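Local coordinates for protein separin (Saccharomyces cerevisiae, PDB 5U1T) that cleaves the MCD1/SCC1 subunit of cohesin at the onset of anaphase as a caspase-like cysteine protease, securin holding it inactive for most of the cell cycle, at residues S57-L62 with K76-I81; K734-N739 with Q767-S772; T1068-T1073 with K1156-L1161. One frame throughout, in Å; residues are numbered along the deposited sequence.

Interaction 1: S57-L62 with K76-I81; sequences SIYSLL and KQHLMI
Tyr-59 and His-78 alone carry this contact, and its polar component is a single hydrogen bond: Tyr-59 OH lies 2.8 Å from His-78 ND1, and the geometry allows either atom to be the donor. Each partner sits close to the plane of the other's ring, so the phenol oxygen meets the imidazole at its nitrogen edge. The far side of the imidazole is held as well, because His-78 NE2 is hydrogen-bonded to Glu-97 OE1. The histidine thus bridges a phenol and a carboxylate, which should restrict rotation of its ring and would probably polarise it.

The aromatic component is a meeting of rims. The ring centroids are 5.8 Å apart and the planes are inclined at 40°, with neither ring over the face of the other, so this is not a stack. Supporting van der Waals contacts follow from the bond: Tyr-59 CE2 is 3.6 Å from His-78 ND1, and Tyr-59 OH is 3.4 Å from His-78 CB.

The CA atoms of Tyr-59 and His-78 are 10.8 Å apart. Chi1 of -79° points the phenol across this gap and its length spans it, while CG of His-78, anti to the backbone N (chi1 -159°), brings the imidazole to its end; the two side chains cross at about a right angle. A phenylalanine here would remove the hydroxyl and would probably leave His-78 ND1 without this mate, the imidazole then being held less firmly against turning.

The segments belong to the successive helices 48-64 and 69-87, which run in roughly opposite directions as a helical hairpin. Helix 91-103 closes the site: Leu-101 touches both Tyr-59 and His-78, Phe-100 meets the imidazole ring at a steep angle, and Glu-97 supplies the carboxylate.

Interaction 2: K734-N739 with Q767-S772; sequences KVILLN and QNLALS
In Ile-736 the branch CG2 stands anti to the backbone N while CG1 lies beside it (chi1 -59°), and this places CG2 against Leu-769. In Leu-769, chi1 of -83° directs CG towards the other helix, and an extended second torsion (-175°) takes CD1 on to Asn-739. Ile-736 CG2 is 3.9 Å from the carbonyl oxygen Leu-769 O and 4.3 Å from Leu-769 CB, so the methyl meets the backbone and the root of the leucine, not its branched end. That end is engaged one helical turn further on, where Leu-769 CD1 lies 4.0 Å from Asn-739 CB.

The nearest CA atoms, those of Ile-736 and Leu-769, are 7.0 Å apart, a close approach of helices 729-752 and 756-775, which follow each other in the helical region. Ile-740 and Phe-743 of the first helix extend the cover over Leu-769, and Phe-1098 adds to it from a loop.

The Leu-769 O that the isoleucine methyl touches also accepts the Ser-772 OG bond (3.3 Å), within its own helix. Between the segments the contact is van der Waals packing, burying 162 Å², and no hydrogen bond sets the register.

Interaction 3: T1068-T1073 with K1156-L1161; sequences TNFSLT and KRRTHL
The ring of Phe-1070 receives Arg-1158 over one face. Arg-1158 CG stands 3.9 Å from the ring centroid and 19° off the normal, a CH-pi contact, and is closest to Phe-1070 CE2 at 3.7 Å. At the ring edge, near its plane, Thr-1159 O lies 3.6 Å from Phe-1070 CZ. His-1160 has CG anti to its backbone N (chi1 156°), which takes the imidazole away and leaves His-1160 CB to meet Phe-1070 CE1 at 4.2 Å.

The guanidinium of Arg-1158 does not stack on the phenyl: the planes are 73° apart, and the aliphatic part of the chain makes the contact. Its charged end, NH2, forms a salt bridge with Glu-1063, on the same helix as Phe-1070.

Helix 1062-1072 packs on a mixed beta-sheet through Phe-1070 and Glu-1063, the segment axes passing 10.7 Å apart. Strand 1157-1163 pairs antiparallel with 1146-1152, and where they join, Lys-1156 and Arg-1157 both face Glu-1152 in a G1 beta bulge. On its other flank it pairs with 960-962 by backbone hydrogen bonding between His-1160 and Ile-962.

His-1160 ND1 is hydrogen-bonded to Ser-1149 OG of strand 1146-1152, and Thr-1051 of helix 1036-1054 touches the histidine. Gln-1122 of helix 1111-1127 touches both Phe-1070 and Arg-1158.

How the interactions relate
The touching residues are mostly buried in all three contacts, but their places differ: the centre of interaction 2 lies about 9 Å from that of the chain, whereas interactions 1 and 3 lie towards its opposite sides, their centres about 104 Å apart. No two share a helix or strand, and the nearest atoms of any pair are at least about 31 Å apart. Interactions 1 and 2 each join consecutive helices, the first by a polar bond, the second by van der Waals packing, partly of a methyl on a carbonyl oxygen. Interaction 3 instead seats a helix on a sheet across 83 residues, using one aromatic ring's face and edge. All lie away from the predicted catalytic cysteine.

Interaction 1: S57-L62 with K76-I81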
ATOM      1  N   SER A  57      -1.398 -51.224 -14.491  1.00 53.10           N
ATOM      2  CA  SER A  57      -1.937 -50.403 -13.440  1.00 49.64           C
ATOM      3  C   SER A  57      -0.792 -49.694 -12.698  1.00 53.12           C
ATOM      4  O   SER A  57      -0.844 -48.490 -12.462  1.00 52.52           O
ATOM      5  CB  SER A  57      -2.779 -51.267 -12.515  1.00 51.48           C
ATOM      6  OG  SER A  57      -3.116 -50.572 -11.348  1.00 61.51           O
ATOM      7  N   ILE A  58       0.266 -50.436 -12.389  1.00 54.10           N
ATOM      8  CA  ILE A  58       1.423 -49.904 -11.672  1.00 52.27           C
ATOM      9  C   ILE A  58       2.280 -48.972 -12.543  1.00 53.68           C
ATOM     10  O   ILE A  58       2.689 -47.905 -12.086  1.00 52.79           O
ATOM     11  CB  ILE A  58       2.321 -51.045 -11.118  1.00 51.20           C
ATOM     12  CG1 ILE A  58       1.533 -51.953 -10.169  1.00 59.06           C
ATOM     13  CG2 ILE A  58       3.480 -50.468 -10.352  1.00 59.86           C
ATOM     14  CD1 ILE A  58       2.112 -53.395 -10.022  1.00 64.05           C
ATOM     15  N   TYR A  59       2.562 -49.374 -13.781  1.00 52.86           N
ATOM     16  CA  TYR A  59       3.342 -48.534 -14.691  1.00 51.46           C
ATOM     17  C   TYR A  59       2.669 -47.173 -14.875  1.00 53.48           C
ATOM     18  O   TYR A  59       3.336 -46.166 -15.015  1.00 53.18           O
ATOM     19  CB  TYR A  59       3.518 -49.197 -16.062  1.00 51.73           C
ATOM     20  CG  TYR A  59       4.578 -50.277 -16.180  1.00 51.27           C
ATOM     21  CD1 TYR A  59       5.919 -50.020 -15.893  1.00 53.61           C
ATOM     22  CD2 TYR A  59       4.245 -51.547 -16.631  1.00 53.67           C
ATOM     23  CE1 TYR A  59       6.880 -51.007 -16.013  1.00 49.29           C
ATOM     24  CE2 TYR A  59       5.195 -52.535 -16.755  1.00 51.40           C
ATOM     25  CZ  TYR A  59       6.510 -52.265 -16.448  1.00 53.65           C
ATOM     26  OH  TYR A  59       7.448 -53.270 -16.592  1.00 54.95           O
ATOM     27  N   SER A  60       1.338 -47.158 -14.878  1.00 50.41           N
ATOM     28  CA  SER A  60       0.572 -45.932 -15.063  1.00 49.83           C
ATOM     29  C   SER A  60       0.620 -45.002 -13.883  1.00 55.17           C
ATOM     30  O   SER A  60       0.772 -43.794 -14.038  1.00 50.80           O
ATOM     31  CB  SER A  60      -0.877 -46.253 -15.335  1.00 48.15           C
ATOM     32  OG  SER A  60      -1.021 -46.655 -16.666  1.00 61.14           O
ATOM     33  N   LEU A  61       0.450 -45.577 -12.703  1.00 53.05           N
ATOM     34  CA  LEU A  61       0.481 -44.801 -11.475  1.00 55.99           C
ATOM     35  C   LEU A  61       1.843 -44.172 -11.270  1.00 56.78           C
ATOM     36  O   LEU A  61       1.947 -42.980 -10.999  1.00 63.59           O
ATOM     37  CB  LEU A  61       0.133 -45.660 -10.261  1.00 54.49           C
ATOM     38  CG  LEU A  61       0.158 -44.765  -9.024  1.00 61.29           C
ATOM     39  CD1 LEU A  61      -1.192 -44.736  -8.331  1.00 65.33           C
ATOM     40  CD2 LEU A  61       1.268 -45.179  -8.040  1.00 58.29           C
ATOM     41  N   LEU A  62       2.879 -44.988 -11.401  1.00 52.08           N
ATOM     42  CA  LEU A  62       4.243 -44.578 -11.146  1.00 50.05           C
ATOM     43  C   LEU A  62       4.656 -43.449 -12.068  1.00 52.56           C
ATOM     44  O   LEU A  62       5.383 -42.538 -11.679  1.00 55.78           O
ATOM     45  CB  LEU A  62       5.178 -45.777 -11.306  1.00 47.66           C
ATOM     46  CG  LEU A  62       5.053 -46.712 -10.111  1.00 48.10           C
ATOM     47  CD1 LEU A  62       5.918 -47.935 -10.308  1.00 52.83           C
ATOM     48  CD2 LEU A  62       5.429 -45.967  -8.850  1.00 44.72           C
ATOM     49  N   LYS A  76      12.116 -55.003 -13.351  1.00 57.35           N
ATOM     50  CA  LYS A  76      12.898 -56.141 -12.903  1.00 57.58           C
ATOM     51  C   LYS A  76      12.012 -57.366 -12.707  1.00 61.35           C
ATOM     52  O   LYS A  76      12.361 -58.492 -13.126  1.00 62.26           O
ATOM     53  CB  LYS A  76      13.630 -55.794 -11.606  1.00 61.34           C
ATOM     54  CG  LYS A  76      14.885 -56.603 -11.379  1.00 56.21           C
ATOM     55  CD  LYS A  76      15.198 -56.724  -9.908  1.00 65.33           C
ATOM     56  CE  LYS A  76      16.104 -57.921  -9.671  1.00 69.58           C
ATOM     57  NZ  LYS A  76      16.947 -57.668  -8.486  1.00 66.14           N
ATOM     58  N   GLN A  77      10.861 -57.144 -12.084  1.00 56.84           N
ATOM     59  CA  GLN A  77       9.856 -58.196 -11.965  1.00 64.75           C
ATOM     60  C   GLN A  77       9.363 -58.645 -13.329  1.00 61.24           C
ATOM     61  O   GLN A  77       9.189 -59.846 -13.596  1.00 61.27           O
ATOM     62  CB  GLN A  77       8.683 -57.713 -11.120  1.00 62.67           C
ATOM     63  CG  GLN A  77       8.995 -57.700  -9.645  1.00 65.62           C
ATOM     64  CD  GLN A  77       7.997 -56.914  -8.856  1.00 68.23           C
ATOM     65  OE1 GLN A  77       8.054 -56.901  -7.628  1.00 86.60           O
ATOM     66  NE2 GLN A  77       7.074 -56.234  -9.543  1.00 67.93           N
ATOM     67  N   HIS A  78       9.151 -57.664 -14.193  1.00 52.19           N
ATOM     68  CA  HIS A  78       8.606 -57.921 -15.512  1.00 59.87           C
ATOM     69  C   HIS A  78       9.595 -58.763 -16.345  1.00 63.94           C
ATOM     70  O   HIS A  78       9.192 -59.693 -17.060  1.00 58.73           O
ATOM     71  CB  HIS A  78       8.275 -56.592 -16.189  1.00 51.47           C
ATOM     72  CG  HIS A  78       7.289 -56.701 -17.310  1.00 52.95           C
ATOM     73  ND1 HIS A  78       6.674 -55.606 -17.863  1.00 53.03           N
ATOM     74  CD2 HIS A  78       6.831 -57.781 -17.985  1.00 53.73           C
ATOM     75  CE1 HIS A  78       5.863 -55.999 -18.832  1.00 50.34           C
ATOM     76  NE2 HIS A  78       5.947 -57.310 -18.930  1.00 58.27           N
ATOM     77  N   LEU A  79      10.886 -58.431 -16.234  1.00 60.62           N
ATOM     78  CA  LEU A  79      11.948 -59.163 -16.924  1.00 58.18           C
ATOM     79  C   LEU A  79      11.978 -60.607 -16.470  1.00 61.02           C
ATOM     80  O   LEU A  79      12.193 -61.503 -17.271  1.00 63.51           O
ATOM     81  CB  LEU A  79      13.307 -58.527 -16.675  1.00 52.84           C
ATOM     82  CG  LEU A  79      13.607 -57.244 -17.429  1.00 51.25           C
ATOM     83  CD1 LEU A  79      15.033 -56.802 -17.158  1.00 52.01           C
ATOM     84  CD2 LEU A  79      13.352 -57.422 -18.909  1.00 43.57           C
ATOM     85  N   MET A  80      11.742 -60.819 -15.182  1.00 58.66           N
ATOM     86  CA  MET A  80      11.693 -62.160 -14.641  1.00 59.76           C
ATOM     87  C   MET A  80      10.481 -62.912 -15.177  1.00 60.26           C
ATOM     88  O   MET A  80      10.547 -64.111 -15.406  1.00 64.69           O
ATOM     89  CB  MET A  80      11.675 -62.134 -13.112  1.00 60.34           C
ATOM     90  CG  MET A  80      12.016 -63.490 -12.463  1.00 73.62           C
ATOM     91  SD  MET A  80      13.545 -64.267 -13.081  1.00 71.86           S
ATOM     92  CE  MET A  80      13.602 -65.812 -12.156  1.00 80.53           C
ATOM     93  N   ILE A  81       9.379 -62.207 -15.388  1.00 64.68           N
ATOM     94  CA  ILE A  81       8.173 -62.810 -15.966  1.00 62.89           C
ATOM     95  C   ILE A  81       8.428 -63.313 -17.383  1.00 61.09           C
ATOM     96  O   ILE A  81       8.012 -64.417 -17.753  1.00 58.60           O
ATOM     97  CB  ILE A  81       7.009 -61.807 -15.977  1.00 54.27           C
ATOM     98  CG1 ILE A  81       6.536 -61.572 -14.540  1.00 51.83           C
ATOM     99  CG2 ILE A  81       5.877 -62.296 -16.883  1.00 50.46           C
ATOM    100  CD1 ILE A  81       5.432 -60.600 -14.411  1.00 51.73           C
TER

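Interaction 2: K734-N739 with Q767-S772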
ATOM      1  N   LYS A 734       3.131  -1.485 -10.016  1.00 63.71           N
ATOM      2  CA  LYS A 734       4.134  -1.376  -8.965  1.00 58.60           C
ATOM      3  C   LYS A 734       4.854  -0.025  -8.997  1.00 60.66           C
ATOM      4  O   LYS A 734       5.212   0.507  -7.947  1.00 63.78           O
ATOM      5  CB  LYS A 734       5.138  -2.528  -9.069  1.00 62.22           C
ATOM      6  CG  LYS A 734       4.657  -3.821  -8.407  1.00 66.25           C
ATOM      7  CD  LYS A 734       5.548  -5.008  -8.763  1.00 74.21           C
ATOM      8  CE  LYS A 734       5.128  -6.272  -8.010  1.00 78.50           C
ATOM      9  NZ  LYS A 734       6.195  -7.341  -8.017  1.00 81.09           N
ATOM     10  N   VAL A 735       5.056   0.525 -10.194  1.00 65.01           N
ATOM     11  CA  VAL A 735       5.618   1.869 -10.356  1.00 62.99           C
ATOM     12  C   VAL A 735       4.701   2.935  -9.727  1.00 59.77           C
ATOM     13  O   VAL A 735       5.152   3.795  -8.969  1.00 55.06           O
ATOM     14  CB  VAL A 735       5.872   2.197 -11.865  1.00 63.18           C
ATOM     15  CG1 VAL A 735       5.976   3.685 -12.107  1.00 63.40           C
ATOM     16  CG2 VAL A 735       7.129   1.496 -12.366  1.00 64.55           C
ATOM     17  N   ILE A 736       3.413   2.868 -10.040  1.00 61.05           N
ATOM     18  CA  ILE A 736       2.462   3.822  -9.507  1.00 60.29           C
ATOM     19  C   ILE A 736       2.444   3.720  -7.994  1.00 60.97           C
ATOM     20  O   ILE A 736       2.443   4.729  -7.306  1.00 60.35           O
ATOM     21  CB  ILE A 736       1.045   3.599 -10.065  1.00 61.44           C
ATOM     22  CG1 ILE A 736       1.042   3.724 -11.589  1.00 63.29           C
ATOM     23  CG2 ILE A 736       0.088   4.615  -9.497  1.00 56.88           C
ATOM     24  CD1 ILE A 736      -0.339   3.532 -12.210  1.00 69.71           C
ATOM     25  N   LEU A 737       2.451   2.495  -7.478  1.00 62.46           N
ATOM     26  CA  LEU A 737       2.500   2.283  -6.033  1.00 58.61           C
ATOM     27  C   LEU A 737       3.754   2.894  -5.403  1.00 55.99           C
ATOM     28  O   LEU A 737       3.694   3.397  -4.285  1.00 57.27           O
ATOM     29  CB  LEU A 737       2.433   0.794  -5.697  1.00 56.90           C
ATOM     30  CG  LEU A 737       1.108   0.088  -5.969  1.00 60.71           C
ATOM     31  CD1 LEU A 737       1.274  -1.413  -5.786  1.00 60.21           C
ATOM     32  CD2 LEU A 737      -0.003   0.616  -5.083  1.00 57.64           C
ATOM     33  N   LEU A 738       4.881   2.846  -6.112  1.00 56.90           N
ATOM     34  CA  LEU A 738       6.113   3.447  -5.609  1.00 59.28           C
ATOM     35  C   LEU A 738       5.920   4.945  -5.417  1.00 62.76           C
ATOM     36  O   LEU A 738       6.291   5.515  -4.386  1.00 58.88           O
ATOM     37  CB  LEU A 738       7.289   3.196  -6.559  1.00 51.57           C
ATOM     38  CG  LEU A 738       8.588   3.890  -6.150  1.00 48.54           C
ATOM     39  CD1 LEU A 738       9.240   3.159  -4.999  1.00 50.34           C
ATOM     40  CD2 LEU A 738       9.536   4.040  -7.317  1.00 52.22           C
ATOM     41  N   ASN A 739       5.336   5.575  -6.430  1.00 58.31           N
ATOM     42  CA  ASN A 739       5.161   7.014  -6.430  1.00 59.46           C
ATOM     43  C   ASN A 739       4.092   7.427  -5.433  1.00 61.63           C
ATOM     44  O   ASN A 739       4.136   8.518  -4.898  1.00 63.75           O
ATOM     45  CB  ASN A 739       4.827   7.513  -7.835  1.00 56.73           C
ATOM     46  CG  ASN A 739       6.052   7.545  -8.755  1.00 60.05           C
ATOM     47  OD1 ASN A 739       6.439   6.522  -9.323  1.00 65.13           O
ATOM     48  ND2 ASN A 739       6.649   8.718  -8.919  1.00 55.72           N
ATOM     49  N   GLN A 767      -3.496  10.274  -3.204  1.00 63.52           N
ATOM     50  CA  GLN A 767      -4.849   9.765  -3.354  1.00 66.64           C
ATOM     51  C   GLN A 767      -5.325   9.771  -4.797  1.00 67.87           C
ATOM     52  O   GLN A 767      -6.105   8.916  -5.205  1.00 71.23           O
ATOM     53  CB  GLN A 767      -5.810  10.580  -2.508  1.00 67.29           C
ATOM     54  CG  GLN A 767      -5.771  10.222  -1.069  1.00 63.71           C
ATOM     55  CD  GLN A 767      -7.039  10.638  -0.365  1.00 76.82           C
ATOM     56  OE1 GLN A 767      -7.597  11.723  -0.637  1.00 72.18           O
ATOM     57  NE2 GLN A 767      -7.526   9.774   0.539  1.00 76.77           N
ATOM     58  N   ASN A 768      -4.877  10.743  -5.573  1.00 67.44           N
ATOM     59  CA  ASN A 768      -5.277  10.784  -6.963  1.00 68.74           C
ATOM     60  C   ASN A 768      -4.594   9.673  -7.753  1.00 68.03           C
ATOM     61  O   ASN A 768      -5.193   9.090  -8.653  1.00 71.34           O
ATOM     62  CB  ASN A 768      -4.980  12.158  -7.568  1.00 75.85           C
ATOM     63  CG  ASN A 768      -5.925  13.234  -7.049  1.00 76.51           C
ATOM     64  OD1 ASN A 768      -6.977  12.933  -6.483  1.00 75.33           O
ATOM     65  ND2 ASN A 768      -5.553  14.492  -7.240  1.00 78.49           N
ATOM     66  N   LEU A 769      -3.369   9.364  -7.396  1.00 62.02           N
ATOM     67  CA  LEU A 769      -2.663   8.310  -8.066  1.00 66.83           C
ATOM     68  C   LEU A 769      -3.320   6.995  -7.776  1.00 70.11           C
ATOM     69  O   LEU A 769      -3.395   6.138  -8.617  1.00 70.41           O
ATOM     70  CB  LEU A 769      -1.235   8.245  -7.580  1.00 66.31           C
ATOM     71  CG  LEU A 769      -0.244   9.186  -8.219  1.00 63.23           C
ATOM     72  CD1 LEU A 769       1.104   8.847  -7.666  1.00 66.44           C
ATOM     73  CD2 LEU A 769      -0.224   9.009  -9.710  1.00 65.39           C
ATOM     74  N   ALA A 770      -3.839   6.841  -6.577  1.00 67.23           N
ATOM     75  CA  ALA A 770      -4.482   5.617  -6.192  1.00 66.24           C
ATOM     76  C   ALA A 770      -5.794   5.448  -6.905  1.00 65.91           C
ATOM     77  O   ALA A 770      -6.203   4.352  -7.173  1.00 69.43           O
ATOM     78  CB  ALA A 770      -4.671   5.574  -4.697  1.00 56.60           C
ATOM     79  N   LEU A 771      -6.412   6.544  -7.260  1.00 68.67           N
ATOM     80  CA  LEU A 771      -7.663   6.459  -7.938  1.00 70.02           C
ATOM     81  C   LEU A 771      -7.402   6.067  -9.360  1.00 74.80           C
ATOM     82  O   LEU A 771      -8.167   5.357  -9.956  1.00 75.18           O
ATOM     83  CB  LEU A 771      -8.370   7.788  -7.877  1.00 69.07           C
ATOM     84  CG  LEU A 771      -9.870   7.649  -7.915  1.00 75.83           C
ATOM     85  CD1 LEU A 771     -10.326   6.754  -6.794  1.00 71.11           C
ATOM     86  CD2 LEU A 771     -10.482   9.015  -7.780  1.00 76.62           C
ATOM     87  N   SER A 772      -6.308   6.537  -9.913  1.00 73.64           N
ATOM     88  CA  SER A 772      -5.964   6.191 -11.273  1.00 73.72           C
ATOM     89  C   SER A 772      -5.402   4.794 -11.366  1.00 74.14           C
ATOM     90  O   SER A 772      -5.500   4.158 -12.391  1.00 77.62           O
ATOM     91  CB  SER A 772      -5.025   7.223 -11.891  1.00 66.64           C
ATOM     92  OG  SER A 772      -3.682   6.828 -11.791  1.00 76.88           O
TER

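Interaction 3: T1068-T1073 with K1156-L1161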
ATOM      1  N   THR A1068       4.610  40.584  23.951  1.00 64.33           N
ATOM      2  CA  THR A1068       4.811  39.353  23.217  1.00 64.14           C
ATOM      3  C   THR A1068       3.766  38.339  23.678  1.00 66.60           C
ATOM      4  O   THR A1068       3.297  37.537  22.883  1.00 71.86           O
ATOM      5  CB  THR A1068       6.251  38.769  23.366  1.00 66.33           C
ATOM      6  OG1 THR A1068       6.322  37.895  24.491  1.00 66.23           O
ATOM      7  CG2 THR A1068       7.310  39.857  23.484  1.00 65.46           C
ATOM      8  N   ASN A1069       3.306  38.439  24.900  1.00 66.88           N
ATOM      9  CA  ASN A1069       2.301  37.512  25.343  1.00 61.56           C
ATOM     10  C   ASN A1069       0.943  37.802  24.772  1.00 65.37           C
ATOM     11  O   ASN A1069       0.159  36.928  24.543  1.00 64.38           O
ATOM     12  CB  ASN A1069       2.226  37.513  26.842  1.00 61.98           C
ATOM     13  CG  ASN A1069       2.146  36.136  27.395  1.00 72.85           C
ATOM     14  OD1 ASN A1069       1.085  35.563  27.457  1.00 74.06           O
ATOM     15  ND2 ASN A1069       3.267  35.585  27.767  1.00 66.73           N
ATOM     16  N   PHE A1070       0.657  39.059  24.559  1.00 66.49           N
ATOM     17  CA  PHE A1070      -0.606  39.451  23.942  1.00 63.62           C
ATOM     18  C   PHE A1070      -0.720  38.883  22.524  1.00 64.39           C
ATOM     19  O   PHE A1070      -1.766  38.349  22.137  1.00 62.18           O
ATOM     20  CB  PHE A1070      -0.739  40.977  23.905  1.00 68.02           C
ATOM     21  CG  PHE A1070      -1.668  41.550  24.947  1.00 69.32           C
ATOM     22  CD1 PHE A1070      -1.469  41.307  26.301  1.00 66.92           C
ATOM     23  CD2 PHE A1070      -2.717  42.383  24.577  1.00 75.41           C
ATOM     24  CE1 PHE A1070      -2.318  41.861  27.261  1.00 58.71           C
ATOM     25  CE2 PHE A1070      -3.571  42.948  25.547  1.00 65.98           C
ATOM     26  CZ  PHE A1070      -3.366  42.674  26.878  1.00 61.15           C
ATOM     27  N   SER A1071       0.353  38.994  21.749  1.00 60.94           N
ATOM     28  CA  SER A1071       0.313  38.476  20.402  1.00 62.13           C
ATOM     29  C   SER A1071       0.517  36.965  20.383  1.00 64.25           C
ATOM     30  O   SER A1071       0.091  36.309  19.442  1.00 63.72           O
ATOM     31  CB  SER A1071       1.332  39.182  19.501  1.00 66.63           C
ATOM     32  OG  SER A1071       2.595  39.317  20.111  1.00 63.71           O
ATOM     33  N   LEU A1072       1.129  36.396  21.414  1.00 60.90           N
ATOM     34  CA  LEU A1072       1.215  34.933  21.508  1.00 59.44           C
ATOM     35  C   LEU A1072      -0.181  34.329  21.659  1.00 64.57           C
ATOM     36  O   LEU A1072      -0.485  33.302  21.064  1.00 67.61           O
ATOM     37  CB  LEU A1072       2.101  34.500  22.680  1.00 58.88           C
ATOM     38  CG  LEU A1072       2.706  33.089  22.824  1.00 67.65           C
ATOM     39  CD1 LEU A1072       3.294  32.900  24.207  1.00 56.03           C
ATOM     40  CD2 LEU A1072       1.755  31.958  22.546  1.00 62.26           C
ATOM     41  N   THR A1073      -1.031  34.961  22.465  1.00 67.82           N
ATOM     42  CA  THR A1073      -2.367  34.421  22.733  1.00 67.04           C
ATOM     43  C   THR A1073      -3.274  34.658  21.529  1.00 62.38           C
ATOM     44  O   THR A1073      -4.357  34.098  21.440  1.00 60.72           O
ATOM     45  CB  THR A1073      -3.008  35.062  23.986  1.00 57.27           C
ATOM     46  OG1 THR A1073      -2.876  36.473  23.878  1.00 72.44           O
ATOM     47  CG2 THR A1073      -2.313  34.634  25.250  1.00 60.75           C
ATOM     48  N   LYS A1156      -2.605  54.122  25.457  1.00 71.55           N
ATOM     49  CA  LYS A1156      -1.404  53.298  25.259  1.00 71.96           C
ATOM     50  C   LYS A1156      -1.200  52.277  26.388  1.00 69.92           C
ATOM     51  O   LYS A1156      -0.082  52.057  26.859  1.00 68.02           O
ATOM     52  CB  LYS A1156      -0.164  54.178  25.125  1.00 70.02           C
ATOM     53  CG  LYS A1156      -0.291  55.267  24.078  1.00 74.61           C
ATOM     54  CD  LYS A1156      -0.447  54.720  22.656  1.00 75.86           C
ATOM     55  CE  LYS A1156      -0.770  55.866  21.693  1.00 76.63           C
ATOM     56  NZ  LYS A1156      -1.106  55.414  20.325  1.00 74.19           N
ATOM     57  N   ARG A1157      -2.286  51.631  26.789  1.00 68.44           N
ATOM     58  CA  ARG A1157      -2.287  50.814  27.986  1.00 67.97           C
ATOM     59  C   ARG A1157      -2.747  49.391  27.679  1.00 65.91           C
ATOM     60  O   ARG A1157      -3.659  49.173  26.876  1.00 55.27           O
ATOM     61  CB  ARG A1157      -3.184  51.464  29.052  1.00 60.83           C
ATOM     62  CG  ARG A1157      -3.032  50.870  30.424  1.00 64.04           C
ATOM     63  CD  ARG A1157      -3.447  51.854  31.476  1.00 66.80           C
ATOM     64  NE  ARG A1157      -4.863  52.148  31.350  1.00 65.76           N
ATOM     65  CZ  ARG A1157      -5.512  53.063  32.060  1.00 67.22           C
ATOM     66  NH1 ARG A1157      -6.812  53.236  31.853  1.00 66.72           N
ATOM     67  NH2 ARG A1157      -4.877  53.790  32.975  1.00 64.77           N
ATOM     68  N   ARG A1158      -2.092  48.434  28.316  1.00 63.96           N
ATOM     69  CA  ARG A1158      -2.373  47.032  28.146  1.00 61.64           C
ATOM     70  C   ARG A1158      -2.574  46.388  29.477  1.00 61.07           C
ATOM     71  O   ARG A1158      -1.680  46.376  30.282  1.00 60.25           O
ATOM     72  CB  ARG A1158      -1.157  46.373  27.553  1.00 63.53           C
ATOM     73  CG  ARG A1158      -1.346  45.802  26.176  1.00 74.27           C
ATOM     74  CD  ARG A1158       0.005  45.493  25.578  1.00 77.19           C
ATOM     75  NE  ARG A1158       0.140  46.038  24.243  1.00 82.53           N
ATOM     76  CZ  ARG A1158       1.095  46.872  23.888  1.00 81.80           C
ATOM     77  NH1 ARG A1158       1.153  47.321  22.659  1.00 85.67           N
ATOM     78  NH2 ARG A1158       1.993  47.248  24.765  1.00 79.85           N
ATOM     79  N   THR A1159      -3.730  45.807  29.705  1.00 59.33           N
ATOM     80  CA  THR A1159      -3.977  45.154  30.985  1.00 58.65           C
ATOM     81  C   THR A1159      -4.717  43.851  30.769  1.00 56.71           C
ATOM     82  O   THR A1159      -5.363  43.653  29.752  1.00 57.51           O
ATOM     83  CB  THR A1159      -4.774  46.059  31.951  1.00 54.30           C
ATOM     84  OG1 THR A1159      -6.078  46.303  31.423  1.00 56.67           O
ATOM     85  CG2 THR A1159      -4.075  47.388  32.116  1.00 60.50           C
ATOM     86  N   HIS A1160      -4.631  42.961  31.738  1.00 55.81           N
ATOM     87  CA  HIS A1160      -5.145  41.612  31.563  1.00 55.95           C
ATOM     88  C   HIS A1160      -5.523  41.095  32.929  1.00 54.37           C
ATOM     89  O   HIS A1160      -4.880  41.467  33.885  1.00 55.05           O
ATOM     90  CB  HIS A1160      -4.078  40.738  30.896  1.00 58.22           C
ATOM     91  CG  HIS A1160      -4.226  39.272  31.163  1.00 60.99           C
ATOM     92  ND1 HIS A1160      -5.158  38.485  30.524  1.00 55.91           N
ATOM     93  CD2 HIS A1160      -3.545  38.445  31.993  1.00 59.85           C
ATOM     94  CE1 HIS A1160      -5.051  37.240  30.953  1.00 54.91           C
ATOM     95  NE2 HIS A1160      -4.080  37.188  31.844  1.00 58.42           N
ATOM     96  N   LEU A1161      -6.560  40.278  33.061  1.00 51.15           N
ATOM     97  CA  LEU A1161      -6.784  39.679  34.371  1.00 53.71           C
ATOM     98  C   LEU A1161      -7.395  38.284  34.349  1.00 56.55           C
ATOM     99  O   LEU A1161      -8.128  37.942  33.438  1.00 58.37           O
ATOM    100  CB  LEU A1161      -7.632  40.615  35.243  1.00 55.19           C
ATOM    101  CG  LEU A1161      -8.879  41.335  34.762  1.00 61.17           C
ATOM    102  CD1 LEU A1161      -9.935  40.299  34.465  1.00 62.87           C
ATOM    103  CD2 LEU A1161      -9.359  42.307  35.823  1.00 59.17           C
TER